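Local coordinates for protein O-methyltransferase (Coxiella burnetii, PDB 3TR6) that probably transfers a methyl group from S-adenosylmethionine to an oxygen of its substrate, and binds S-adenosylhomocysteine and nickel, at residues L29-R34 / T75-A81; E36-F41 / K100-L104. One frame throughout, in Å; residues are numbered along the deposited sequence.

Contact 1 of 2, residues L29-R34 / T75-A81. With SAH (S-adenosyl-L-homocysteine), chain C.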
ATOM      1  N   LEU A  29     -20.962  -8.039   6.897  1.00 33.73           N
ATOM      2  CA  LEU A  29     -20.971  -9.426   6.449  1.00 39.72           C
ATOM      3  C   LEU A  29     -19.629 -10.111   6.696  1.00 38.54           C
ATOM      4  O   LEU A  29     -19.585 -11.262   7.124  1.00 39.89           O
ATOM      5  CB  LEU A  29     -21.363  -9.526   4.973  1.00 37.67           C
ATOM      6  CG  LEU A  29     -21.514 -10.945   4.413  1.00 38.26           C
ATOM      7  CD1 LEU A  29     -22.650 -11.008   3.403  1.00 50.48           C
ATOM      8  CD2 LEU A  29     -20.214 -11.444   3.796  1.00 39.17           C
ATOM      9  N   LEU A  30     -18.535  -9.406   6.424  1.00 39.27           N
ATOM     10  CA  LEU A  30     -17.202  -9.949   6.673  1.00 34.55           C
ATOM     11  C   LEU A  30     -16.930 -10.095   8.168  1.00 38.59           C
ATOM     12  O   LEU A  30     -16.307 -11.064   8.604  1.00 36.58           O
ATOM     13  CB  LEU A  30     -16.127  -9.088   6.011  1.00 34.99           C
ATOM     14  CG  LEU A  30     -15.897  -9.352   4.520  1.00 38.85           C
ATOM     15  CD1 LEU A  30     -14.900  -8.357   3.933  1.00 30.54           C
ATOM     16  CD2 LEU A  30     -15.435 -10.787   4.288  1.00 29.18           C
ATOM     17  N   ALA A  31     -17.400  -9.127   8.948  1.00 36.72           N
ATOM     18  CA  ALA A  31     -17.295  -9.194  10.400  1.00 37.87           C
ATOM     19  C   ALA A  31     -17.971 -10.463  10.909  1.00 38.64           C
ATOM     20  O   ALA A  31     -17.423 -11.183  11.743  1.00 38.27           O
ATOM     21  CB  ALA A  31     -17.923  -7.963  11.036  1.00 32.46           C
ATOM     22  N   GLU A  32     -19.164 -10.730  10.389  1.00 39.31           N
ATOM     23  CA  GLU A  32     -19.928 -11.917  10.752  1.00 39.65           C
ATOM     24  C   GLU A  32     -19.208 -13.192  10.326  1.00 40.13           C
ATOM     25  O   GLU A  32     -19.219 -14.193  11.045  1.00 42.20           O
ATOM     26  CB  GLU A  32     -21.313 -11.857  10.107  1.00 42.06           C
ATOM     27  CG  GLU A  32     -22.089 -13.156  10.154  1.00 51.91           C
ATOM     28  CD  GLU A  32     -23.379 -13.084   9.361  1.00 74.13           C
ATOM     29  OE1 GLU A  32     -23.782 -11.962   8.981  1.00 72.89           O
ATOM     30  OE2 GLU A  32     -23.986 -14.149   9.111  1.00 75.15           O
ATOM     31  N   LEU A  33     -18.582 -13.146   9.155  1.00 34.99           N
ATOM     32  CA  LEU A  33     -17.864 -14.294   8.615  1.00 37.82           C
ATOM     33  C   LEU A  33     -16.713 -14.753   9.512  1.00 40.93           C
ATOM     34  O   LEU A  33     -16.445 -15.948   9.621  1.00 41.73           O
ATOM     35  CB  LEU A  33     -17.339 -13.989   7.208  1.00 35.63           C
ATOM     36  CG  LEU A  33     -16.361 -15.008   6.611  1.00 35.72           C
ATOM     37  CD1 LEU A  33     -17.020 -16.367   6.458  1.00 36.15           C
ATOM     38  CD2 LEU A  33     -15.810 -14.525   5.279  1.00 35.57           C
ATOM     39  N   ARG A  34     -16.025 -13.812  10.152  1.00 36.99           N
ATOM     40  CA  ARG A  34     -14.897 -14.194  10.992  1.00 43.75           C
ATOM     41  C   ARG A  34     -15.288 -14.504  12.440  1.00 43.73           C
ATOM     42  O   ARG A  34     -14.577 -15.223  13.141  1.00 40.23           O
ATOM     43  CB  ARG A  34     -13.745 -13.187  10.907  1.00 45.05           C
ATOM     44  CG  ARG A  34     -13.992 -11.824  11.504  1.00 42.24           C
ATOM     45  CD  ARG A  34     -12.651 -11.201  11.877  1.00 43.89           C
ATOM     46  NE  ARG A  34     -12.720  -9.755  12.053  1.00 51.40           N
ATOM     47  CZ  ARG A  34     -13.411  -9.148  13.012  1.00 53.89           C
ATOM     48  NH1 ARG A  34     -14.117  -9.860  13.881  1.00 46.30           N
ATOM     49  NH2 ARG A  34     -13.405  -7.824  13.095  1.00 58.51           N
ATOM     50  N   THR A  75     -12.110 -19.834   4.725  1.00 35.80           N
ATOM     51  CA  THR A  75     -13.537 -19.528   4.758  1.00 33.08           C
ATOM     52  C   THR A  75     -13.868 -18.325   3.875  1.00 40.30           C
ATOM     53  O   THR A  75     -14.958 -17.757   3.961  1.00 37.95           O
ATOM     54  CB  THR A  75     -14.050 -19.308   6.193  1.00 38.34           C
ATOM     55  OG1 THR A  75     -13.321 -18.243   6.811  1.00 39.48           O
ATOM     56  CG2 THR A  75     -13.882 -20.581   7.016  1.00 34.96           C
ATOM     57  N   GLY A  76     -12.907 -17.939   3.037  1.00 41.79           N
ATOM     58  CA  GLY A  76     -13.136 -16.973   1.976  1.00 31.77           C
ATOM     59  C   GLY A  76     -13.149 -15.497   2.331  1.00 36.40           C
ATOM     60  O   GLY A  76     -13.804 -14.710   1.645  1.00 37.82           O
ATOM     61  N   TYR A  77     -12.424 -15.109   3.377  1.00 34.49           N
ATOM     62  CA  TYR A  77     -12.404 -13.707   3.794  1.00 34.98           C
ATOM     63  C   TYR A  77     -11.768 -12.802   2.732  1.00 34.28           C
ATOM     64  O   TYR A  77     -12.358 -11.804   2.318  1.00 31.03           O
ATOM     65  CB  TYR A  77     -11.697 -13.531   5.146  1.00 31.95           C
ATOM     66  CG  TYR A  77     -11.912 -12.163   5.766  1.00 32.41           C
ATOM     67  CD1 TYR A  77     -12.900 -11.955   6.723  1.00 33.09           C
ATOM     68  CD2 TYR A  77     -11.138 -11.074   5.382  1.00 30.14           C
ATOM     69  CE1 TYR A  77     -13.104 -10.704   7.286  1.00 30.43           C
ATOM     70  CE2 TYR A  77     -11.335  -9.825   5.936  1.00 34.03           C
ATOM     71  CZ  TYR A  77     -12.317  -9.643   6.886  1.00 33.37           C
ATOM     72  OH  TYR A  77     -12.506  -8.394   7.431  1.00 30.65           O
ATOM     73  N   SER A  78     -10.563 -13.153   2.293  1.00 33.19           N
ATOM     74  CA  SER A  78      -9.853 -12.344   1.309  1.00 27.45           C
ATOM     75  C   SER A  78     -10.528 -12.404  -0.058  1.00 33.12           C
ATOM     76  O   SER A  78     -10.534 -11.421  -0.801  1.00 29.72           O
ATOM     77  CB  SER A  78      -8.391 -12.781   1.202  1.00 27.92           C
ATOM     78  OG  SER A  78      -8.285 -14.155   0.873  1.00 29.03           O
ATOM     79  N   ALA A  79     -11.096 -13.563  -0.383  1.00 32.38           N
ATOM     80  CA  ALA A  79     -11.802 -13.745  -1.644  1.00 33.59           C
ATOM     81  C   ALA A  79     -12.994 -12.804  -1.731  1.00 30.78           C
ATOM     82  O   ALA A  79     -13.249 -12.202  -2.772  1.00 31.89           O
ATOM     83  CB  ALA A  79     -12.254 -15.188  -1.796  1.00 37.18           C
ATOM     84  N   ILE A  80     -13.719 -12.681  -0.626  1.00 31.44           N
ATOM     85  CA  ILE A  80     -14.883 -11.808  -0.560  1.00 29.85           C
ATOM     86  C   ILE A  80     -14.483 -10.339  -0.442  1.00 31.22           C
ATOM     87  O   ILE A  80     -15.121  -9.464  -1.026  1.00 31.76           O
ATOM     88  CB  ILE A  80     -15.792 -12.188   0.620  1.00 31.17           C
ATOM     89  CG1 ILE A  80     -16.381 -13.585   0.398  1.00 37.16           C
ATOM     90  CG2 ILE A  80     -16.889 -11.157   0.801  1.00 22.86           C
ATOM     91  CD1 ILE A  80     -17.117 -14.142   1.598  1.00 37.01           C
ATOM     92  N   ALA A  81     -13.425 -10.075   0.318  1.00 29.35           N
ATOM     93  CA  ALA A  81     -12.928  -8.714   0.481  1.00 30.35           C
ATOM     94  C   ALA A  81     -12.588  -8.116  -0.877  1.00 33.01           C
ATOM     95  O   ALA A  81     -13.008  -7.002  -1.203  1.00 32.87           O
ATOM     96  CB  ALA A  81     -11.712  -8.697   1.388  1.00 30.46           C
TER
HETATM   97  N   SAH C 224      -6.804 -15.949   2.490  1.00 35.42           N
HETATM   98  CA  SAH C 224      -7.433 -16.839   3.425  1.00 37.43           C
HETATM   99  CB  SAH C 224      -6.406 -17.583   4.263  1.00 29.64           C
HETATM  100  CG  SAH C 224      -6.261 -19.063   3.999  1.00 40.52           C
HETATM  101  SD  SAH C 224      -5.226 -19.999   5.114  1.00 37.09           S
HETATM  102  C   SAH C 224      -8.339 -16.070   4.323  1.00 39.23           C
HETATM  103  O   SAH C 224      -8.704 -16.582   5.417  1.00 39.81           O
HETATM  104  OXT SAH C 224      -8.741 -14.922   4.004  1.00 34.01           O
HETATM  105  C5' SAH C 224      -4.460 -21.353   4.237  1.00 37.87           C
HETATM  106  C4' SAH C 224      -5.296 -22.115   3.358  1.00 44.23           C
HETATM  107  O4' SAH C 224      -4.464 -22.782   2.345  1.00 41.33           O
HETATM  108  C3' SAH C 224      -5.984 -23.192   4.099  1.00 45.83           C
HETATM  109  O3' SAH C 224      -7.336 -23.056   3.937  1.00 43.38           O
HETATM  110  C2' SAH C 224      -5.519 -24.446   3.486  1.00 49.06           C
HETATM  111  O2' SAH C 224      -6.551 -25.346   3.381  1.00 43.11           O
HETATM  112  C1' SAH C 224      -5.066 -24.021   2.138  1.00 46.32           C
HETATM  113  N9  SAH C 224      -4.142 -24.921   1.455  1.00 48.01           N
HETATM  114  C8  SAH C 224      -3.163 -25.651   2.013  1.00 46.66           C
HETATM  115  N7  SAH C 224      -2.547 -26.332   1.033  1.00 42.07           N
HETATM  116  C5  SAH C 224      -3.132 -26.035  -0.145  1.00 46.53           C
HETATM  117  C6  SAH C 224      -2.917 -26.438  -1.466  1.00 39.75           C
HETATM  118  N6  SAH C 224      -1.882 -27.368  -1.789  1.00 34.75           N
HETATM  119  N1  SAH C 224      -3.704 -25.935  -2.433  1.00 44.20           N
HETATM  120  C2  SAH C 224      -4.680 -25.063  -2.147  1.00 48.99           C
HETATM  121  N3  SAH C 224      -4.913 -24.660  -0.891  1.00 42.87           N
HETATM  122  C4  SAH C 224      -4.157 -25.128   0.123  1.00 49.27           C
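Leu30 turns its CG away from its own carbonyl carbon (chi1 -82°), and Tyr77 holds CG opposite its backbone N (chi1 -167°); together the two torsions bring the leucine over one face of the tyrosine. Leu30 CD2 sits 3.9 Å from the centroid of the Tyr77 ring, 19° off the normal, a CH-pi contact displaced toward the CD1 side. Leu30 CB follows along the rim, 3.7 Å from Tyr77 CE1. The other branch of Leu30 reaches further along helix 77-83: CD1 lies 4.1 Å from Ala81 CB, while CD2 also meets Ile80 CG2 at 3.8 Å. One turn on, Leu33 pushes its CD2 against Ile80 CD1 at 3.9 Å, and its CD1 rests on the carbonyl oxygen of Thr75. The helical segments 29-34 and 77-81 run antiparallel, their axes 10.7 Å apart, with Tyr108 of helix 99-111 touching both Leu33 and Ile80. The phenol OH of Tyr77 is hydrogen-bonded to Glu26, which also forms a salt bridge with Arg34.

On its other side the second helix holds S-adenosylhomocysteine, in the Rossmann-like fold of this methyltransferase family. Gly76 is the N-cap residue, and just beyond it Ser78 N donates to ligand OXT at 3.1 Å. The ligand amine in turn gives a hydrogen bond to Ser78 OG, 2.8 Å from SAH N. The contact divides its chemistry: mostly hydrocarbon and ring toward helix 28-40, Ser78 N and OG toward the ligand, whose carboxylate the nearby helix N-terminus would probably help stabilise.

Contact 2 of 2, residues E36-F41 / K100-L104; sequences ETTRSF and KSTAL
Phe41 and Leu104 meet where two helices of the Rossmann-like methyltransferase domain pass each other: helix 28-40 ends at this point, and helix 99-111 follows the strand 91-96 of the central sheet. The short axes are 12.1 Å apart and run nearly antiparallel, at 150°, so side chains must bridge the gap between the backbones.

The close-packed part centres on the buried Leu104. Its CG is anti to the backbone N (chi1 -176°), which carries the branched end across to the first helix, and CD2 touches two partners that meet it roughly at right angles. Phe41 CE2 lies 3.8 Å from Leu104 CD2, and Glu36 CG comes equally near that methyl from about one turn earlier in segment 36-41. The carboxylate end of Glu36 brushes the other methyl, CD1; its OE2 is hydrogen-bonded to Tyr108 while OE1 forms a salt bridge with Arg39. The Phe41 ring reaches on to helix 99-111, its CE1 3.9 Å from Ser101 CB. Ser101 meets the ring with carbon, while its OG is hydrogen-bonded to Asp98.

The solvent side belongs to Lys100, which is exposed although its hydrocarbon packs closely. Its extended chain runs alongside the ring, pointing the other way, with CD 3.8 Å from Phe41 CE1. The ammonium holds on more loosely, off-centre over the ring, a cation-pi contact with Lys100 NZ 4.5 Å from the Phe41 centroid and 27° off the normal. Ser40 finishes the helix by turning back on it: its N and OG approach the carbonyl oxygen of Glu36 from opposite faces of the carbonyl plane, with Ser40 OG 3.1 Å from Glu36 O.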
ATOM      1  N   GLU A  36     -17.894 -16.281  12.897  1.00 41.24           N
ATOM      2  CA  GLU A  36     -18.250 -17.674  12.668  1.00 41.73           C
ATOM      3  C   GLU A  36     -17.022 -18.551  12.450  1.00 42.97           C
ATOM      4  O   GLU A  36     -16.984 -19.698  12.891  1.00 44.70           O
ATOM      5  CB  GLU A  36     -19.209 -17.802  11.483  1.00 47.60           C
ATOM      6  CG  GLU A  36     -19.370 -19.233  10.997  1.00 55.61           C
ATOM      7  CD  GLU A  36     -20.810 -19.603  10.703  1.00 63.06           C
ATOM      8  OE1 GLU A  36     -21.127 -20.811  10.745  1.00 65.03           O
ATOM      9  OE2 GLU A  36     -21.623 -18.694  10.426  1.00 62.03           O
ATOM     10  N   THR A  37     -16.019 -18.015  11.767  1.00 43.90           N
ATOM     11  CA  THR A  37     -14.794 -18.770  11.537  1.00 43.66           C
ATOM     12  C   THR A  37     -14.093 -19.042  12.865  1.00 40.17           C
ATOM     13  O   THR A  37     -13.557 -20.127  13.084  1.00 35.87           O
ATOM     14  CB  THR A  37     -13.836 -18.036  10.574  1.00 34.14           C
ATOM     15  OG1 THR A  37     -14.476 -17.863   9.306  1.00 37.64           O
ATOM     16  CG2 THR A  37     -12.562 -18.834  10.372  1.00 32.16           C
ATOM     17  N   THR A  38     -14.109 -18.049  13.750  1.00 38.03           N
ATOM     18  CA  THR A  38     -13.517 -18.193  15.075  1.00 44.55           C
ATOM     19  C   THR A  38     -14.266 -19.250  15.875  1.00 41.72           C
ATOM     20  O   THR A  38     -13.665 -20.073  16.573  1.00 36.58           O
ATOM     21  CB  THR A  38     -13.556 -16.867  15.861  1.00 42.49           C
ATOM     22  OG1 THR A  38     -12.611 -15.947  15.304  1.00 40.42           O
ATOM     23  CG2 THR A  38     -13.213 -17.106  17.325  1.00 47.73           C
ATOM     24  N   ARG A  39     -15.587 -19.221  15.758  1.00 37.45           N
ATOM     25  CA  ARG A  39     -16.452 -20.124  16.498  1.00 40.65           C
ATOM     26  C   ARG A  39     -16.365 -21.578  16.023  1.00 45.25           C
ATOM     27  O   ARG A  39     -16.468 -22.501  16.829  1.00 47.12           O
ATOM     28  CB  ARG A  39     -17.898 -19.628  16.426  1.00 43.56           C
ATOM     29  CG  ARG A  39     -18.909 -20.550  17.079  1.00 53.80           C
ATOM     30  CD  ARG A  39     -20.261 -19.872  17.233  1.00 59.86           C
ATOM     31  NE  ARG A  39     -20.806 -19.400  15.961  1.00 58.22           N
ATOM     32  CZ  ARG A  39     -21.381 -20.184  15.053  1.00 67.42           C
ATOM     33  NH1 ARG A  39     -21.477 -21.491  15.264  1.00 53.57           N
ATOM     34  NH2 ARG A  39     -21.853 -19.661  13.928  1.00 69.36           N
ATOM     35  N   SER A  40     -16.162 -21.778  14.723  1.00 41.77           N
ATOM     36  CA  SER A  40     -16.292 -23.107  14.130  1.00 35.53           C
ATOM     37  C   SER A  40     -14.978 -23.766  13.721  1.00 34.06           C
ATOM     38  O   SER A  40     -14.944 -24.971  13.481  1.00 35.55           O
ATOM     39  CB  SER A  40     -17.223 -23.053  12.917  1.00 35.23           C
ATOM     40  OG  SER A  40     -18.442 -22.405  13.233  1.00 48.56           O
ATOM     41  N   PHE A  41     -13.903 -22.990  13.625  1.00 38.61           N
ATOM     42  CA  PHE A  41     -12.637 -23.522  13.123  1.00 34.04           C
ATOM     43  C   PHE A  41     -11.469 -23.310  14.078  1.00 36.37           C
ATOM     44  O   PHE A  41     -11.156 -22.180  14.457  1.00 35.00           O
ATOM     45  CB  PHE A  41     -12.311 -22.924  11.753  1.00 34.64           C
ATOM     46  CG  PHE A  41     -13.268 -23.335  10.672  1.00 37.90           C
ATOM     47  CD1 PHE A  41     -12.932 -24.336   9.776  1.00 38.52           C
ATOM     48  CD2 PHE A  41     -14.509 -22.728  10.556  1.00 35.87           C
ATOM     49  CE1 PHE A  41     -13.807 -24.720   8.784  1.00 34.89           C
ATOM     50  CE2 PHE A  41     -15.391 -23.112   9.564  1.00 36.23           C
ATOM     51  CZ  PHE A  41     -15.038 -24.110   8.677  1.00 34.39           C
ATOM     52  N   LYS A 100     -14.506 -28.435   3.801  1.00 47.01           N
ATOM     53  CA  LYS A 100     -15.265 -27.914   4.931  1.00 45.97           C
ATOM     54  C   LYS A 100     -15.278 -26.388   4.948  1.00 45.93           C
ATOM     55  O   LYS A 100     -16.340 -25.771   5.024  1.00 44.45           O
ATOM     56  CB  LYS A 100     -14.707 -28.457   6.250  1.00 53.72           C
ATOM     57  CG  LYS A 100     -15.545 -28.115   7.475  1.00 53.92           C
ATOM     58  CD  LYS A 100     -14.789 -28.429   8.763  1.00 63.69           C
ATOM     59  CE  LYS A 100     -15.550 -27.948   9.995  1.00 60.26           C
ATOM     60  NZ  LYS A 100     -14.693 -27.940  11.221  1.00 60.55           N
ATOM     61  N   SER A 101     -14.096 -25.783   4.867  1.00 38.41           N
ATOM     62  CA  SER A 101     -13.978 -24.329   4.930  1.00 38.72           C
ATOM     63  C   SER A 101     -14.532 -23.625   3.689  1.00 39.15           C
ATOM     64  O   SER A 101     -15.182 -22.585   3.801  1.00 39.90           O
ATOM     65  CB  SER A 101     -12.529 -23.910   5.181  1.00 35.00           C
ATOM     66  OG  SER A 101     -11.666 -24.404   4.178  1.00 40.55           O
ATOM     67  N   THR A 102     -14.281 -24.189   2.512  1.00 35.91           N
ATOM     68  CA  THR A 102     -14.741 -23.575   1.271  1.00 40.40           C
ATOM     69  C   THR A 102     -16.262 -23.611   1.151  1.00 45.24           C
ATOM     70  O   THR A 102     -16.860 -22.765   0.485  1.00 45.57           O
ATOM     71  CB  THR A 102     -14.101 -24.220   0.025  1.00 42.69           C
ATOM     72  OG1 THR A 102     -14.330 -25.633   0.040  1.00 51.48           O
ATOM     73  CG2 THR A 102     -12.601 -23.954  -0.003  1.00 43.56           C
ATOM     74  N   ALA A 103     -16.887 -24.587   1.801  1.00 44.17           N
ATOM     75  CA  ALA A 103     -18.341 -24.683   1.796  1.00 43.33           C
ATOM     76  C   ALA A 103     -18.948 -23.472   2.497  1.00 40.70           C
ATOM     77  O   ALA A 103     -19.949 -22.913   2.044  1.00 45.08           O
ATOM     78  CB  ALA A 103     -18.791 -25.971   2.462  1.00 41.02           C
ATOM     79  N   LEU A 104     -18.334 -23.069   3.603  1.00 39.99           N
ATOM     80  CA  LEU A 104     -18.767 -21.878   4.319  1.00 45.56           C
ATOM     81  C   LEU A 104     -18.482 -20.637   3.479  1.00 44.98           C
ATOM     82  O   LEU A 104     -19.287 -19.706   3.432  1.00 37.90           O
ATOM     83  CB  LEU A 104     -18.066 -21.776   5.673  1.00 41.95           C
ATOM     84  CG  LEU A 104     -18.506 -20.611   6.559  1.00 45.40           C
ATOM     85  CD1 LEU A 104     -20.004 -20.671   6.821  1.00 42.49           C
ATOM     86  CD2 LEU A 104     -17.726 -20.610   7.861  1.00 49.31           C
TER

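How the contacts relate
Contacts 1 and 2 use successive parts of helix 28-40, and their centres lie 10 Å apart. Thr75 joins them: its OG1 is 2.8 Å from Thr37 OG1, a probable hydrogen bond, while its methyl CG2 packs 3.9 Å from Phe41 CE2 and equally far from Leu104 CD2. One helix thus covers both the loop leading into helix 77-83 and the start of helix 99-111. Both partners border the ligand pocket. Contact 1 binds S-adenosylhomocysteine directly through Ser78; in contact 2 the side chain of Ser101 comes within about 5 Å of the ligand and about 4 Å of Asp96, another ligand-binding residue.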